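Local coordinates for protein 2-dehydropantoate 2-reductase (Bacillus subtilis, PDB 3EGO) that probably catalyses the NADPH-dependent reduction of ketopantoate to pantoic acid, a step in the biosynthesis of pantothenate, at residues A[38-43]-A[58-63]; A[45-50]-A[132-137]. All coordinates share one frame; numbering follows the deposited sequence.

Contact 1: A[38-43]-A[58-63]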
loop_
_atom_site.group_PDB
_atom_site.type_symbol
_atom_site.label_atom_id
_atom_site.label_comp_id
_atom_site.label_asym_id
_atom_site.label_seq_id
_atom_site.Cartn_x
_atom_site.Cartn_y
_atom_site.Cartn_z
ATOM N N ALA A 38 22.229 6.605 31.500
ATOM C CA ALA A 38 22.205 6.862 32.936
ATOM C C ALA A 38 21.439 5.779 33.648
ATOM O O ALA A 38 21.821 5.345 34.724
ATOM C CB ALA A 38 21.566 8.250 33.249
ATOM N N ALA A 39 20.334 5.355 33.056
ATOM C CA ALA A 39 19.474 4.367 33.714
ATOM C C ALA A 39 20.092 2.965 33.788
ATOM O O ALA A 39 19.821 2.209 34.736
ATOM C CB ALA A 39 18.106 4.318 33.042
ATOM N N ILE A 40 20.869 2.598 32.768
ATOM C CA ILE A 40 21.582 1.296 32.757
ATOM C C ILE A 40 22.704 1.320 33.799
ATOM O O ILE A 40 22.826 0.412 34.625
ATOM C CB ILE A 40 22.199 0.995 31.371
ATOM C CG1 ILE A 40 21.098 0.567 30.365
ATOM C CG2 ILE A 40 23.301 -0.077 31.502
ATOM C CD1 ILE A 40 21.505 0.706 28.844
ATOM N N GLN A 41 23.508 2.380 33.748
ATOM C CA GLN A 41 24.599 2.583 34.693
ATOM C C GLN A 41 24.022 2.585 36.122
ATOM O O GLN A 41 24.763 2.390 37.076
ATOM C CB GLN A 41 25.384 3.865 34.339
ATOM C CG GLN A 41 26.808 3.989 34.921
ATOM C CD GLN A 41 27.876 3.141 34.201
ATOM O OE1 GLN A 41 28.420 3.524 33.151
ATOM N NE2 GLN A 41 28.211 2.003 34.803
ATOM N N SER A 42 22.688 2.705 36.238
ATOM C CA SER A 42 21.956 2.831 37.516
ATOM C C SER A 42 21.271 1.590 38.118
ATOM O O SER A 42 21.521 1.257 39.278
ATOM C CB SER A 42 20.930 3.959 37.434
ATOM O OG SER A 42 21.583 5.214 37.424
ATOM N N GLU A 43 20.366 0.929 37.398
ATOM C CA GLU A 43 19.868 -0.327 37.941
ATOM C C GLU A 43 20.253 -1.565 37.143
ATOM O O GLU A 43 19.690 -2.632 37.356
ATOM C CB GLU A 43 18.354 -0.328 38.236
ATOM C CG GLU A 43 17.450 -0.092 37.055
ATOM C CD GLU A 43 16.998 1.339 36.988
ATOM O OE1 GLU A 43 17.632 2.185 37.656
ATOM O OE2 GLU A 43 16.010 1.617 36.275
ATOM N N CYS A 58 26.139 -3.310 34.092
ATOM C CA CYS A 58 26.684 -2.985 32.777
ATOM C C CYS A 58 27.085 -1.510 32.812
ATOM O O CYS A 58 26.398 -0.733 33.453
ATOM C CB CYS A 58 25.539 -3.186 31.758
ATOM S SG CYS A 58 25.926 -3.092 30.041
ATOM N N SER A 59 28.130 -1.116 32.087
ATOM C CA SER A 59 28.402 0.320 31.917
ATOM C C SER A 59 27.630 0.828 30.708
ATOM O O SER A 59 27.113 0.033 29.909
ATOM C CB SER A 59 29.903 0.609 31.760
ATOM O OG SER A 59 30.619 -0.007 32.811
ATOM N N ALA A 60 27.532 2.148 30.575
ATOM C CA ALA A 60 26.845 2.752 29.453
ATOM C C ALA A 60 27.455 4.117 29.103
ATOM O O ALA A 60 28.124 4.744 29.929
ATOM C CB ALA A 60 25.362 2.862 29.738
ATOM N N ASP A 61 27.234 4.572 27.889
ATOM C CA ASP A 61 27.820 5.816 27.439
ATOM C C ASP A 61 27.052 6.244 26.212
ATOM O O ASP A 61 26.272 5.462 25.674
ATOM C CB ASP A 61 29.285 5.595 27.070
ATOM C CG ASP A 61 30.156 6.801 27.373
ATOM O OD1 ASP A 61 31.192 6.596 28.056
ATOM O OD2 ASP A 61 29.803 7.929 26.927
ATOM N N THR A 62 27.284 7.483 25.760
ATOM C CA THR A 62 26.582 8.021 24.620
ATOM C C THR A 62 27.600 8.185 23.511
ATOM O O THR A 62 27.295 8.614 22.413
ATOM C CB THR A 62 25.895 9.360 24.977
ATOM O OG1 THR A 62 26.810 10.180 25.695
ATOM C CG2 THR A 62 24.688 9.109 25.889
ATOM N N SER A 63 28.822 7.785 23.806
ATOM C CA SER A 63 29.848 7.815 22.788
ATOM C C SER A 63 30.821 6.668 22.988
ATOM O O SER A 63 30.933 6.107 24.076
ATOM C CB SER A 63 30.563 9.168 22.827
ATOM O OG SER A 63 31.148 9.333 24.114
HETATM O O HOH W 1 24.874 -1.297 35.913
#
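Gln41 on helix 34-43 reaches across to the backbone of Ser59 and Ala60 on strand 52-61, and the helix segment runs nearly antiparallel to the strand, at 168°. From CB outward, CG anti to the backbone N (chi1 -161°) and a bend at the next bond carry the amide to the backbone at Ser59 and Ala60. CD comes to 3.7 Å from Ser59 CA, and the two ends of the amide fall almost equally near that carbon, NE2 at 3.3 Å and OE1 slightly farther. OE1 takes the one direct hydrogen bond of the contact, from Ala60 N at 3.1 Å. The N-H points at the oxygen fairly straight, at 160°, but it arrives well above the carbonyl plane, so the bond does not lie on a lone pair. Ser59 CB also packs against OE1.

On the more buried side, Ile40 supplies the apolar half. Its CG2, anti to the backbone N, lodges between Cys58 CB at 3.8 Å and Ala60 CB at 4.0 Å, while Leu15 of helix 12-22 and Val29 of strand 26-30 also pack on the Ile40 side chain. A water completes the join: it donates to Ile40 O at 3.0 Å and accepts from Cys58 N, linking the Ile40 carbonyl to the Cys58 N-H.

This is helix-on-sheet packing within the Rossmann-type domain, helix 34-43 lying against strand 52-61. The chemistry is split: apolar contacts of Ile40 CG2 lie on the more buried side, while a glutamine oxygen and a water meet two backbone N-H groups, Ala60 N and Cys58 N, so the helix is joined to the strand by polar bonds as well as by packing.

Contact 2: A[45-50]-A[132-137]; sequences IRLYKG and TAVDHT
Two parallel strands of the mixed sheet, 45-49 and 133-138, pair here, with Arg46 set beside Ala133, Leu47 beside Val134 and Tyr48 beside Asp135. Arg46 N gives a hydrogen bond to Thr132 O at 2.9 Å and Arg46 O takes one from Val134 N; two residues on, Tyr48 N bonds to Val134 O at 2.8 Å and Tyr48 O receives His136 N at 2.7 Å. Arg46 and Tyr48 thus each use both backbone groups to hold the residues flanking their partner.

On the face with Arg46, Tyr48 has CG beside its backbone N (chi1 -61°), which lays the ring back along the neighbouring strand. Ala133 CB meets the ring edge in its plane, 3.6 Å from Tyr48 CE2, and Val134 O lies at the same edge. On the other face, Leu47 CD1 touches Val134 CG1 at 3.8 Å, the two side chains crossing at a slant. Farther along, Lys49 runs beside His136, its CD 3.8 Å from His136 ND1; Lys49 NZ and His136 ND1 both hydrogen-bond to Tyr20 OH of helix 12-22.

Asp135 turns its carboxylate back toward the first strand. OD1 lies 3.1 Å from Tyr48 O, an acceptor facing an acceptor and no bond, and receives a water that also takes Gly50 N and gives to His136 O. With an alanine in place of Asp135, the water loses one of its three partners, which would probably weaken the bridge between Gly50 and His136.

Strand 45-49 also pairs antiparallel with strand 52-61 on its other side. A residue whose N and O bond to the two residues on either side of its partner, as Arg46 does with Thr132 and Val134, is the signature of parallel pairing, built here into the mixed sheet of a Rossmann-type domain.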
loop_
_atom_site.group_PDB
_atom_site.type_symbol
_atom_site.label_atom_id
_atom_site.label_comp_id
_atom_site.label_asym_id
_atom_site.label_seq_id
_atom_site.Cartn_x
_atom_site.Cartn_y
_atom_site.Cartn_z
ATOM N N ILE A 45 20.964 -4.025 33.730
ATOM C CA ILE A 45 20.047 -4.541 32.729
ATOM C C ILE A 45 19.250 -5.685 33.309
ATOM O O ILE A 45 19.798 -6.576 33.967
ATOM C CB ILE A 45 20.834 -5.022 31.478
ATOM C CG1 ILE A 45 21.334 -3.807 30.696
ATOM C CG2 ILE A 45 19.949 -5.873 30.564
ATOM C CD1 ILE A 45 22.371 -4.191 29.703
ATOM N N ARG A 46 17.957 -5.696 33.057
ATOM C CA ARG A 46 17.139 -6.806 33.499
ATOM C C ARG A 46 16.808 -7.642 32.297
ATOM O O ARG A 46 16.454 -7.118 31.258
ATOM C CB ARG A 46 15.833 -6.307 34.102
ATOM C CG ARG A 46 16.018 -5.336 35.252
ATOM C CD ARG A 46 16.718 -5.998 36.445
ATOM N NE ARG A 46 17.114 -5.041 37.483
ATOM C CZ ARG A 46 16.324 -4.641 38.480
ATOM N NH1 ARG A 46 16.776 -3.770 39.371
ATOM N NH2 ARG A 46 15.082 -5.110 38.592
ATOM N N LEU A 47 16.902 -8.948 32.442
ATOM C CA LEU A 47 16.465 -9.797 31.352
ATOM C C LEU A 47 15.402 -10.703 31.894
ATOM O O LEU A 47 15.590 -11.310 32.966
ATOM C CB LEU A 47 17.636 -10.619 30.816
ATOM C CG LEU A 47 17.182 -11.589 29.719
ATOM C CD1 LEU A 47 18.027 -11.388 28.446
ATOM C CD2 LEU A 47 17.310 -12.967 30.268
ATOM N N TYR A 48 14.290 -10.788 31.164
ATOM C CA TYR A 48 13.164 -11.658 31.507
ATOM C C TYR A 48 13.209 -12.880 30.596
ATOM O O TYR A 48 13.420 -12.773 29.367
ATOM C CB TYR A 48 11.838 -10.923 31.298
ATOM C CG TYR A 48 11.609 -9.667 32.127
ATOM C CD1 TYR A 48 10.670 -9.649 33.152
ATOM C CD2 TYR A 48 12.311 -8.488 31.861
ATOM C CE1 TYR A 48 10.450 -8.471 33.909
ATOM C CE2 TYR A 48 12.116 -7.344 32.594
ATOM C CZ TYR A 48 11.183 -7.329 33.617
ATOM O OH TYR A 48 10.990 -6.172 34.339
ATOM N N LYS A 49 13.051 -14.059 31.173
ATOM C CA LYS A 49 13.088 -15.230 30.361
ATOM C C LYS A 49 12.163 -16.208 31.000
ATOM O O LYS A 49 12.520 -16.836 32.009
ATOM C CB LYS A 49 14.479 -15.808 30.249
ATOM C CG LYS A 49 14.581 -16.877 29.220
ATOM C CD LYS A 49 16.027 -17.171 28.947
ATOM C CE LYS A 49 16.784 -17.509 30.259
ATOM N NZ LYS A 49 18.275 -17.174 30.185
ATOM N N GLY A 50 10.984 -16.294 30.393
ATOM C CA GLY A 50 9.927 -17.236 30.750
ATOM C C GLY A 50 9.691 -17.439 32.231
ATOM O O GLY A 50 9.662 -18.586 32.714
ATOM N N THR A 132 15.958 -0.206 30.393
ATOM C CA THR A 132 16.908 -1.141 30.975
ATOM C C THR A 132 16.493 -2.628 30.886
ATOM O O THR A 132 17.214 -3.518 31.339
ATOM C CB THR A 132 17.175 -0.805 32.486
ATOM O OG1 THR A 132 15.942 -0.935 33.198
ATOM C CG2 THR A 132 17.691 0.621 32.657
ATOM N N ALA A 133 15.350 -2.935 30.303
ATOM C CA ALA A 133 14.849 -4.292 30.436
ATOM C C ALA A 133 14.488 -4.916 29.083
ATOM O O ALA A 133 13.967 -4.209 28.181
ATOM C CB ALA A 133 13.626 -4.314 31.373
ATOM N N VAL A 134 14.754 -6.227 28.955
ATOM C CA VAL A 134 14.543 -6.948 27.706
ATOM C C VAL A 134 13.977 -8.333 28.004
ATOM O O VAL A 134 14.412 -9.051 28.928
ATOM C CB VAL A 134 15.853 -7.015 26.815
ATOM C CG1 VAL A 134 16.935 -7.881 27.482
ATOM C CG2 VAL A 134 15.554 -7.600 25.387
ATOM N N ASP A 135 13.032 -8.759 27.189
ATOM C CA ASP A 135 12.445 -10.067 27.405
ATOM C C ASP A 135 13.036 -10.969 26.348
ATOM O O ASP A 135 12.931 -10.652 25.164
ATOM C CB ASP A 135 10.954 -9.916 27.202
ATOM C CG ASP A 135 10.165 -11.186 27.495
ATOM O OD1 ASP A 135 10.730 -12.225 27.875
ATOM O OD2 ASP A 135 8.933 -11.121 27.345
ATOM N N HIS A 136 13.674 -12.066 26.754
ATOM C CA HIS A 136 14.242 -13.019 25.798
ATOM C C HIS A 136 13.099 -13.978 25.425
ATOM O O HIS A 136 12.894 -15.039 26.100
ATOM C CB HIS A 136 15.384 -13.810 26.455
ATOM C CG HIS A 136 16.258 -14.559 25.490
ATOM N ND1 HIS A 136 17.344 -15.305 25.900
ATOM C CD2 HIS A 136 16.217 -14.669 24.133
ATOM C CE1 HIS A 136 17.935 -15.841 24.848
ATOM N NE2 HIS A 136 17.275 -15.469 23.760
ATOM N N THR A 137 12.340 -13.588 24.400
ATOM C CA THR A 137 11.119 -14.311 24.004
ATOM C C THR A 137 11.356 -15.535 23.116
ATOM O O THR A 137 10.481 -16.397 22.994
ATOM C CB THR A 137 10.137 -13.366 23.229
ATOM O OG1 THR A 137 10.843 -12.708 22.175
ATOM C CG2 THR A 137 9.591 -12.326 24.128
HETATM O O HOH W 2 10.375 -14.749 27.939
#

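Overall arrangement
From the N terminus, the chain enters contact 1 through helix 34-43, turns into strand 45-49, and returns along strand 52-61 to complete it, closing a loop of 14 residues. That loop contains the first half of contact 2, whose second half arrives only after 81 further residues, at strand 133-138; the two closures therefore cross. Their centres lie 16 Å apart, and they meet directly: Thr132 CG2 packs 3.4 Å from Ala39 O. Contact 1 joins a helix to the sheet, contact 2 joins strands far apart in the chain, and the neighbouring strands 45-49 and 52-61 connect the two.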